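Local coordinates for protein diaminopropionate ammonia-lyase (Escherichia coli, PDB 4D9I) that catalyses the pyridoxal 5'-phosphate-dependent elimination of both L- and D-2,3-diaminopropionate to pyruvate and ammonia, working as a homodimer, at residues B[16-26]-B[242-251]; B[114-122]-B[168-176]. All blocks are in the same frame, centred on the assembly; numbering follows the deposited sequence.

Interaction 1. Residues B[16-26]-B[242-251]; sequences FNGETSPLFSQ and GYLVDVYSPQ
The C-terminal half of helix 235-248 and the turn after it are wrapped by the loop that leads from strand 8-12 into helix 26-36, and a direct hydrogen bond joins Gln26 to Asp246. Gln26 N, at the start of helix 26-36, gives its proton to Asp246 OD2 at 3.0 Å along a nearly straight path (169°). It meets the carboxylate oxygen on its anti side, 33° out of the plane. Asp246 reaches that amide because its CG stands anti to its own backbone N (chi1 -169°), which also lays OD2 3.4 Å from Ser25 CB. Ser25 OG turns instead to Gln28. Gln26 CG touches both Tyr243 and Val247, lying 3.6 Å from Tyr243 CE2.

A water joins the backbones, accepting from Ser21 N and donating to Gly242 O at 2.7 Å. Farther along, the contact is van der Waals packing. Thr20 CG2 makes an apolar contact with Val245 CG1 at 3.7 Å, whereas Pro250 CG rests 3.5 Å from the carbonyl Gly18 O and the Phe16 ring turns its edge to the carbonyl Pro250 O. Helix 296-305 borders this end through Cys305, which touches Val245 and Pro250.

A carboxylate beside the first amide of a helix probably gains from the helix dipole. The polar part of the contact includes this hydrogen bond and the bridging water; methyl and ring packing make up much of the rest.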
loop_
_atom_site.group_PDB
_atom_site.type_symbol
_atom_site.label_atom_id
_atom_site.label_comp_id
_atom_site.label_asym_id
_atom_site.label_seq_id
_atom_site.Cartn_x
_atom_site.Cartn_y
_atom_site.Cartn_z
ATOM N N PHE B 16 15.179 -34.662 7.255
ATOM C CA PHE B 16 16.134 -34.187 6.255
ATOM C C PHE B 16 17.236 -35.216 6.011
ATOM O O PHE B 16 17.842 -35.705 6.956
ATOM C CB PHE B 16 16.740 -32.848 6.716
ATOM C CG PHE B 16 17.803 -32.304 5.801
ATOM C CD1 PHE B 16 19.119 -32.768 5.877
ATOM C CD2 PHE B 16 17.496 -31.311 4.880
ATOM C CE1 PHE B 16 20.092 -32.268 5.032
ATOM C CE2 PHE B 16 18.470 -30.805 4.037
ATOM C CZ PHE B 16 19.765 -31.287 4.109
ATOM N N ASN B 17 17.476 -35.548 4.744
ATOM C CA ASN B 17 18.607 -36.405 4.381
ATOM C C ASN B 17 19.418 -35.890 3.194
ATOM O O ASN B 17 20.455 -36.464 2.846
ATOM C CB ASN B 17 18.184 -37.875 4.195
ATOM C CG ASN B 17 17.226 -38.087 3.031
ATOM O OD1 ASN B 17 16.863 -37.161 2.313
ATOM N ND2 ASN B 17 16.808 -39.327 2.846
ATOM N N GLY B 18 18.939 -34.802 2.593
ATOM C CA GLY B 18 19.617 -34.165 1.472
ATOM C C GLY B 18 19.684 -34.993 0.198
ATOM O O GLY B 18 20.528 -34.729 -0.656
ATOM N N GLU B 19 18.819 -36.004 0.083
ATOM C CA GLU B 19 18.679 -36.780 -1.158
ATOM C C GLU B 19 17.952 -35.904 -2.171
ATOM O O GLU B 19 16.783 -35.575 -1.990
ATOM C CB GLU B 19 17.941 -38.123 -0.914
ATOM C CG GLU B 19 17.404 -38.837 -2.169
ATOM C CD GLU B 19 16.970 -40.289 -1.937
ATOM O OE1 GLU B 19 16.012 -40.756 -2.598
ATOM O OE2 GLU B 19 17.591 -40.982 -1.102
ATOM N N THR B 20 18.663 -35.485 -3.213
ATOM C CA THR B 20 18.055 -34.693 -4.286
ATOM C C THR B 20 17.240 -35.619 -5.214
ATOM O O THR B 20 17.239 -36.854 -5.043
ATOM C CB THR B 20 19.118 -33.916 -5.087
ATOM O OG1 THR B 20 19.950 -34.840 -5.783
ATOM C CG2 THR B 20 19.999 -33.087 -4.172
ATOM N N SER B 21 16.558 -35.014 -6.190
ATOM C CA SER B 21 15.678 -35.717 -7.122
ATOM C C SER B 21 16.110 -35.465 -8.578
ATOM O O SER B 21 15.979 -34.345 -9.078
ATOM C CB SER B 21 14.228 -35.239 -6.923
ATOM O OG SER B 21 13.352 -35.726 -7.937
ATOM N N PRO B 22 16.627 -36.496 -9.264
ATOM C CA PRO B 22 16.967 -36.324 -10.684
ATOM C C PRO B 22 15.754 -35.942 -11.536
ATOM O O PRO B 22 15.919 -35.294 -12.560
ATOM C CB PRO B 22 17.481 -37.710 -11.096
ATOM C CG PRO B 22 17.959 -38.335 -9.825
ATOM C CD PRO B 22 17.007 -37.834 -8.770
ATOM N N LEU B 23 14.561 -36.367 -11.110
ATOM C CA LEU B 23 13.292 -36.048 -11.782
ATOM C C LEU B 23 12.916 -34.551 -11.780
ATOM O O LEU B 23 12.419 -34.035 -12.784
ATOM C CB LEU B 23 12.147 -36.886 -11.187
ATOM C CG LEU B 23 10.905 -37.036 -12.083
ATOM C CD1 LEU B 23 11.297 -37.454 -13.499
ATOM C CD2 LEU B 23 9.895 -38.017 -11.495
ATOM N N PHE B 24 13.146 -33.873 -10.654
ATOM C CA PHE B 24 12.889 -32.428 -10.533
ATOM C C PHE B 24 14.202 -31.657 -10.371
ATOM O O PHE B 24 14.523 -31.211 -9.273
ATOM C CB PHE B 24 11.898 -32.115 -9.375
ATOM C CG PHE B 24 10.604 -32.901 -9.449
ATOM C CD1 PHE B 24 9.683 -32.677 -10.481
ATOM C CD2 PHE B 24 10.327 -33.897 -8.517
ATOM C CE1 PHE B 24 8.511 -33.419 -10.569
ATOM C CE2 PHE B 24 9.161 -34.660 -8.607
ATOM C CZ PHE B 24 8.245 -34.418 -9.638
ATOM N N SER B 25 14.934 -31.486 -11.473
ATOM C CA SER B 25 16.278 -30.887 -11.458
ATOM C C SER B 25 16.493 -29.825 -12.539
ATOM O O SER B 25 15.567 -29.445 -13.235
ATOM C CB SER B 25 17.342 -31.982 -11.596
ATOM O OG SER B 25 17.377 -32.487 -12.920
ATOM N N GLN B 26 17.730 -29.361 -12.683
ATOM C CA GLN B 26 18.074 -28.352 -13.692
ATOM C C GLN B 26 17.698 -28.680 -15.152
ATOM O O GLN B 26 17.217 -27.807 -15.878
ATOM C CB GLN B 26 19.560 -28.040 -13.617
ATOM C CG GLN B 26 19.871 -26.945 -12.618
ATOM C CD GLN B 26 21.356 -26.753 -12.420
ATOM O OE1 GLN B 26 22.017 -27.543 -11.743
ATOM N NE2 GLN B 26 21.885 -25.686 -12.993
ATOM N N GLY B 242 13.195 -28.629 -5.546
ATOM C CA GLY B 242 13.939 -29.668 -6.269
ATOM C C GLY B 242 14.969 -29.042 -7.193
ATOM O O GLY B 242 16.138 -29.442 -7.185
ATOM N N TYR B 243 14.538 -28.034 -7.958
ATOM C CA TYR B 243 15.433 -27.314 -8.873
ATOM C C TYR B 243 16.534 -26.584 -8.102
ATOM O O TYR B 243 17.703 -26.725 -8.431
ATOM C CB TYR B 243 14.682 -26.316 -9.754
ATOM C CG TYR B 243 15.605 -25.450 -10.615
ATOM C CD1 TYR B 243 16.124 -24.239 -10.147
ATOM C CD2 TYR B 243 15.987 -25.866 -11.885
ATOM C CE1 TYR B 243 16.981 -23.468 -10.930
ATOM C CE2 TYR B 243 16.830 -25.094 -12.675
ATOM C CZ TYR B 243 17.322 -23.899 -12.193
ATOM O OH TYR B 243 18.157 -23.165 -13.008
ATOM N N LEU B 244 16.141 -25.799 -7.095
ATOM C CA LEU B 244 17.072 -24.944 -6.350
ATOM C C LEU B 244 18.164 -25.754 -5.652
ATOM O O LEU B 244 19.345 -25.378 -5.651
ATOM C CB LEU B 244 16.317 -24.114 -5.313
ATOM C CG LEU B 244 15.437 -22.972 -5.832
ATOM C CD1 LEU B 244 14.692 -22.280 -4.700
ATOM C CD2 LEU B 244 16.250 -21.962 -6.636
ATOM N N VAL B 245 17.744 -26.873 -5.078
ATOM C CA VAL B 245 18.604 -27.723 -4.279
ATOM C C VAL B 245 19.536 -28.495 -5.216
ATOM O O VAL B 245 20.648 -28.844 -4.839
ATOM C CB VAL B 245 17.713 -28.579 -3.348
ATOM C CG1 VAL B 245 17.947 -30.067 -3.464
ATOM C CG2 VAL B 245 17.697 -28.030 -1.932
ATOM N N ASP B 246 19.100 -28.690 -6.463
ATOM C CA ASP B 246 19.992 -29.202 -7.502
ATOM C C ASP B 246 21.076 -28.187 -7.871
ATOM O O ASP B 246 22.225 -28.568 -8.088
ATOM C CB ASP B 246 19.212 -29.641 -8.756
ATOM C CG ASP B 246 20.073 -30.426 -9.740
ATOM O OD1 ASP B 246 20.763 -31.383 -9.326
ATOM O OD2 ASP B 246 20.054 -30.088 -10.942
ATOM N N VAL B 247 20.696 -26.911 -7.946
ATOM C CA VAL B 247 21.610 -25.803 -8.228
ATOM C C VAL B 247 22.528 -25.509 -7.039
ATOM O O VAL B 247 23.736 -25.349 -7.218
ATOM C CB VAL B 247 20.830 -24.510 -8.579
ATOM C CG1 VAL B 247 21.746 -23.289 -8.625
ATOM C CG2 VAL B 247 20.088 -24.667 -9.901
ATOM N N TYR B 248 21.962 -25.462 -5.832
ATOM C CA TYR B 248 22.671 -24.925 -4.668
ATOM C C TYR B 248 23.135 -25.904 -3.593
ATOM O O TYR B 248 23.914 -25.519 -2.701
ATOM C CB TYR B 248 21.825 -23.830 -4.010
ATOM C CG TYR B 248 21.621 -22.604 -4.856
ATOM C CD1 TYR B 248 22.697 -21.786 -5.199
ATOM C CD2 TYR B 248 20.341 -22.249 -5.307
ATOM C CE1 TYR B 248 22.507 -20.649 -5.964
ATOM C CE2 TYR B 248 20.139 -21.109 -6.069
ATOM C CZ TYR B 248 21.224 -20.316 -6.391
ATOM O OH TYR B 248 21.028 -19.193 -7.147
ATOM N N SER B 249 22.693 -27.158 -3.683
ATOM C CA SER B 249 22.892 -28.169 -2.638
ATOM C C SER B 249 21.900 -27.953 -1.504
ATOM O O SER B 249 21.661 -26.818 -1.082
ATOM C CB SER B 249 24.333 -28.201 -2.092
ATOM O OG SER B 249 24.464 -27.279 -1.010
ATOM N N PRO B 250 21.297 -29.045 -1.012
ATOM C CA PRO B 250 20.304 -28.910 0.062
ATOM C C PRO B 250 20.923 -28.489 1.412
ATOM O O PRO B 250 20.228 -27.901 2.243
ATOM C CB PRO B 250 19.666 -30.306 0.132
ATOM C CG PRO B 250 20.699 -31.230 -0.456
ATOM C CD PRO B 250 21.407 -30.430 -1.510
ATOM N N GLN B 251 22.210 -28.785 1.615
ATOM C CA GLN B 251 22.938 -28.348 2.809
ATOM C C GLN B 251 23.135 -26.832 2.828
ATOM O O GLN B 251 23.037 -26.226 3.882
ATOM C CB GLN B 251 24.298 -29.073 2.965
ATOM C CG GLN B 251 24.213 -30.586 3.163
ATOM C CD GLN B 251 23.933 -31.357 1.874
ATOM O OE1 GLN B 251 23.831 -30.780 0.789
ATOM N NE2 GLN B 251 23.779 -32.662 1.996
HETATM O O HOH W 1 16.806 -32.060 -7.156
#

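Interaction 2. Residues B[114-122]-B[168-176]; sequences TFATTTDGN and YDDTVRLTM. With TRS (2-amino-2-hydroxymethyl-propane-1,3-diol), chain D.
Thr118, the last residue of strand 114-118, points its side chain at helix 168-182 and touches four residues there. Its CB lies 3.7 Å from Val172 CG2. From there the hydroxyl and the methyl part company. OG1, beside the backbone N (chi1 -73°), meets Thr175 OG1 at 2.6 Å in a short hydrogen bond whose donor may be either hydroxyl. The carbonyl O of Thr171 lies 3.2 Å from the same OG1, a weak bond, which the Thr118 proton can make only if it is not spent on Thr175 OG1. CG2, anti to the backbone N, fits against the methyls of Val172 and Thr171 and over one face of the Tyr168 ring, 4.0 Å above its plane and offset toward the rim.

Thr175 sends its own methyl back to the strand, with CG2 3.7 Å from Thr117 N. At the other end, the edge of the Tyr168 ring faces the backbone N of Asp120. Tyr168 OH donates to a water at 2.5 Å, and that water donates in turn to Thr118 O in a longer bond. A bound Tris molecule lies alongside: its O2 donates to Asp120 OD1 at 2.5 Å, while its O1 reaches Tyr168 OH only weakly. Asp120 is the inferred proton acceptor for L-diaminopropionate, so the buffer molecule occupies the active-site side of this contact.

Strand 114-118 runs nearly antiparallel to the helix segment (166°, axes 7.5 Å apart), as expected of a strand and helix packed in an alpha/beta layer. The strand is internal to a parallel sheet, between 137-142 and 185-186; on the sheet's other face, Phe115 and Thr117 meet helix 122-133.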
loop_
_atom_site.group_PDB
_atom_site.type_symbol
_atom_site.label_atom_id
_atom_site.label_comp_id
_atom_site.label_asym_id
_atom_site.label_seq_id
_atom_site.Cartn_x
_atom_site.Cartn_y
_atom_site.Cartn_z
ATOM N N THR B 114 -10.765 -33.198 -24.126
ATOM C CA THR B 114 -11.445 -32.422 -23.096
ATOM C C THR B 114 -10.710 -32.595 -21.780
ATOM O O THR B 114 -10.582 -33.713 -21.268
ATOM C CB THR B 114 -12.920 -32.831 -22.956
ATOM O OG1 THR B 114 -13.556 -32.679 -24.224
ATOM C CG2 THR B 114 -13.632 -31.956 -21.932
ATOM N N PHE B 115 -10.195 -31.486 -21.262
ATOM C CA PHE B 115 -9.446 -31.498 -20.008
ATOM C C PHE B 115 -10.332 -31.136 -18.835
ATOM O O PHE B 115 -10.937 -30.065 -18.826
ATOM C CB PHE B 115 -8.262 -30.534 -20.083
ATOM C CG PHE B 115 -7.273 -30.904 -21.137
ATOM C CD1 PHE B 115 -6.482 -32.036 -20.985
ATOM C CD2 PHE B 115 -7.160 -30.150 -22.296
ATOM C CE1 PHE B 115 -5.572 -32.401 -21.966
ATOM C CE2 PHE B 115 -6.266 -30.518 -23.294
ATOM C CZ PHE B 115 -5.461 -31.633 -23.124
ATOM N N ALA B 116 -10.360 -32.001 -17.830
ATOM C CA ALA B 116 -11.260 -31.825 -16.685
ATOM C C ALA B 116 -10.473 -31.583 -15.401
ATOM O O ALA B 116 -9.499 -32.287 -15.108
ATOM C CB ALA B 116 -12.185 -33.021 -16.543
ATOM N N THR B 117 -10.896 -30.575 -14.639
ATOM C CA THR B 117 -10.085 -30.087 -13.548
ATOM C C THR B 117 -10.922 -29.486 -12.430
ATOM O O THR B 117 -11.904 -28.807 -12.697
ATOM C CB THR B 117 -9.108 -29.023 -14.100
ATOM O OG1 THR B 117 -8.196 -29.663 -15.007
ATOM C CG2 THR B 117 -8.330 -28.343 -12.996
ATOM N N THR B 118 -10.520 -29.756 -11.188
ATOM C CA THR B 118 -10.992 -29.026 -10.005
ATOM C C THR B 118 -9.944 -28.003 -9.551
ATOM O O THR B 118 -8.745 -28.276 -9.575
ATOM C CB THR B 118 -11.350 -29.965 -8.830
ATOM O OG1 THR B 118 -12.569 -30.657 -9.124
ATOM C CG2 THR B 118 -11.562 -29.164 -7.549
ATOM N N THR B 119 -10.415 -26.828 -9.137
ATOM C CA THR B 119 -9.548 -25.738 -8.745
ATOM C C THR B 119 -10.235 -24.768 -7.790
ATOM O O THR B 119 -11.466 -24.636 -7.782
ATOM C CB THR B 119 -9.080 -24.922 -9.962
ATOM O OG1 THR B 119 -8.002 -24.051 -9.567
ATOM C CG2 THR B 119 -10.250 -24.099 -10.544
ATOM N N ASP B 120 -9.434 -24.074 -6.995
ATOM C CA ASP B 120 -9.999 -23.006 -6.176
ATOM C C ASP B 120 -9.611 -21.661 -6.789
ATOM O O ASP B 120 -9.852 -20.608 -6.204
ATOM C CB ASP B 120 -9.557 -23.141 -4.716
ATOM C CG ASP B 120 -8.053 -23.040 -4.555
ATOM O OD1 ASP B 120 -7.566 -23.192 -3.411
ATOM O OD2 ASP B 120 -7.360 -22.807 -5.574
ATOM N N GLY B 121 -9.010 -21.701 -7.978
ATOM C CA GLY B 121 -8.599 -20.474 -8.634
ATOM C C GLY B 121 -7.599 -20.590 -9.759
ATOM O O GLY B 121 -7.990 -20.673 -10.925
ATOM N N ASN B 122 -6.313 -20.599 -9.419
ATOM C CA ASN B 122 -5.241 -20.457 -10.417
ATOM C C ASN B 122 -4.972 -21.664 -11.311
ATOM O O ASN B 122 -4.766 -21.530 -12.523
ATOM C CB ASN B 122 -3.948 -20.028 -9.728
ATOM C CG ASN B 122 -4.097 -18.694 -9.035
ATOM O OD1 ASN B 122 -4.775 -17.804 -9.544
ATOM N ND2 ASN B 122 -3.466 -18.550 -7.886
ATOM N N TYR B 168 -13.311 -28.724 -1.323
ATOM C CA TYR B 168 -12.281 -29.003 -2.317
ATOM C C TYR B 168 -12.120 -30.501 -2.556
ATOM O O TYR B 168 -12.242 -30.963 -3.695
ATOM C CB TYR B 168 -10.936 -28.360 -1.939
ATOM C CG TYR B 168 -9.896 -28.516 -3.023
ATOM C CD1 TYR B 168 -9.118 -29.676 -3.105
ATOM C CD2 TYR B 168 -9.713 -27.528 -3.985
ATOM C CE1 TYR B 168 -8.175 -29.838 -4.105
ATOM C CE2 TYR B 168 -8.771 -27.680 -4.995
ATOM C CZ TYR B 168 -8.009 -28.839 -5.050
ATOM O OH TYR B 168 -7.070 -29.005 -6.035
ATOM N N ASP B 169 -11.872 -31.248 -1.480
ATOM C CA ASP B 169 -11.589 -32.683 -1.560
ATOM C C ASP B 169 -12.695 -33.475 -2.266
ATOM O O ASP B 169 -12.406 -34.326 -3.113
ATOM C CB ASP B 169 -11.325 -33.254 -0.164
ATOM N N ASP B 170 -13.951 -33.186 -1.918
ATOM C CA ASP B 170 -15.120 -33.848 -2.512
ATOM C C ASP B 170 -15.312 -33.476 -3.982
ATOM O O ASP B 170 -15.594 -34.340 -4.810
ATOM C CB ASP B 170 -16.402 -33.500 -1.743
ATOM C CG ASP B 170 -16.381 -33.974 -0.297
ATOM O OD1 ASP B 170 -15.905 -35.097 -0.033
ATOM O OD2 ASP B 170 -16.862 -33.221 0.579
ATOM N N THR B 171 -15.169 -32.190 -4.289
ATOM C CA THR B 171 -15.326 -31.670 -5.649
ATOM C C THR B 171 -14.344 -32.323 -6.632
ATOM O O THR B 171 -14.696 -32.573 -7.786
ATOM C CB THR B 171 -15.173 -30.135 -5.673
ATOM O OG1 THR B 171 -16.208 -29.548 -4.873
ATOM C CG2 THR B 171 -15.258 -29.576 -7.092
ATOM N N VAL B 172 -13.125 -32.596 -6.161
ATOM C CA VAL B 172 -12.110 -33.291 -6.959
ATOM C C VAL B 172 -12.616 -34.669 -7.378
ATOM O O VAL B 172 -12.421 -35.083 -8.521
ATOM C CB VAL B 172 -10.757 -33.417 -6.216
ATOM C CG1 VAL B 172 -9.787 -34.293 -6.998
ATOM C CG2 VAL B 172 -10.131 -32.053 -6.004
ATOM N N ARG B 173 -13.279 -35.354 -6.446
ATOM C CA ARG B 173 -13.886 -36.656 -6.703
ATOM C C ARG B 173 -14.983 -36.563 -7.768
ATOM O O ARG B 173 -15.061 -37.415 -8.654
ATOM C CB ARG B 173 -14.418 -37.274 -5.399
ATOM C CG ARG B 173 -13.428 -38.157 -4.638
ATOM C CD ARG B 173 -12.249 -37.383 -4.051
ATOM N N LEU B 174 -15.808 -35.516 -7.702
ATOM C CA LEU B 174 -16.810 -35.276 -8.746
ATOM C C LEU B 174 -16.163 -35.098 -10.132
ATOM O O LEU B 174 -16.696 -35.582 -11.129
ATOM C CB LEU B 174 -17.703 -34.081 -8.399
ATOM N N THR B 175 -15.016 -34.415 -10.185
ATOM C CA THR B 175 -14.255 -34.253 -11.435
ATOM C C THR B 175 -13.809 -35.606 -12.014
ATOM O O THR B 175 -13.971 -35.848 -13.205
ATOM C CB THR B 175 -13.056 -33.281 -11.272
ATOM O OG1 THR B 175 -13.542 -31.940 -11.169
ATOM C CG2 THR B 175 -12.109 -33.330 -12.472
ATOM N N MET B 176 -13.268 -36.472 -11.158
ATOM C CA MET B 176 -12.822 -37.816 -11.552
ATOM C C MET B 176 -13.989 -38.658 -12.044
ATOM O O MET B 176 -13.899 -39.328 -13.084
ATOM C CB MET B 176 -12.120 -38.526 -10.386
ATOM C CG MET B 176 -11.086 -37.659 -9.669
ATOM S SD MET B 176 -10.027 -38.626 -8.579
ATOM C CE MET B 176 -10.294 -37.855 -6.990
HETATM C C TRS D . -3.905 -26.157 -4.446
HETATM C C1 TRS D . -3.701 -27.579 -4.978
HETATM C C2 TRS D . -5.374 -25.801 -4.228
HETATM C C3 TRS D . -3.258 -25.236 -5.454
HETATM N N TRS D . -3.220 -25.995 -3.136
HETATM O O1 TRS D . -4.304 -28.507 -4.079
HETATM O O2 TRS D . -5.473 -24.624 -3.401
HETATM O O3 TRS D . -3.893 -25.417 -6.724
HETATM O O HOH W 2 -6.099 -27.574 -7.776
#

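Starting from the N terminus, the chain leaves strand 8-12 and passes through residues 16-26, which wait more than two hundred residues for their partner. After several more helices and strands it builds strand 114-118 and the turn bearing Asp120, then returns in helix 168-182 to close interaction 2, the shorter loop. Helix 235-248 and residues 249-251 then close interaction 1, whose longer loop contains that of interaction 2 in sequence, so the two contacts nest without crossing. Interaction 2 binds the four-stranded parallel sheet to a flanking helix beside the active site; interaction 1 joins the N-terminal loop to a helix preceding strand 254-260 of the seven-stranded sheet. Their nearest atoms lie about 17 Å apart.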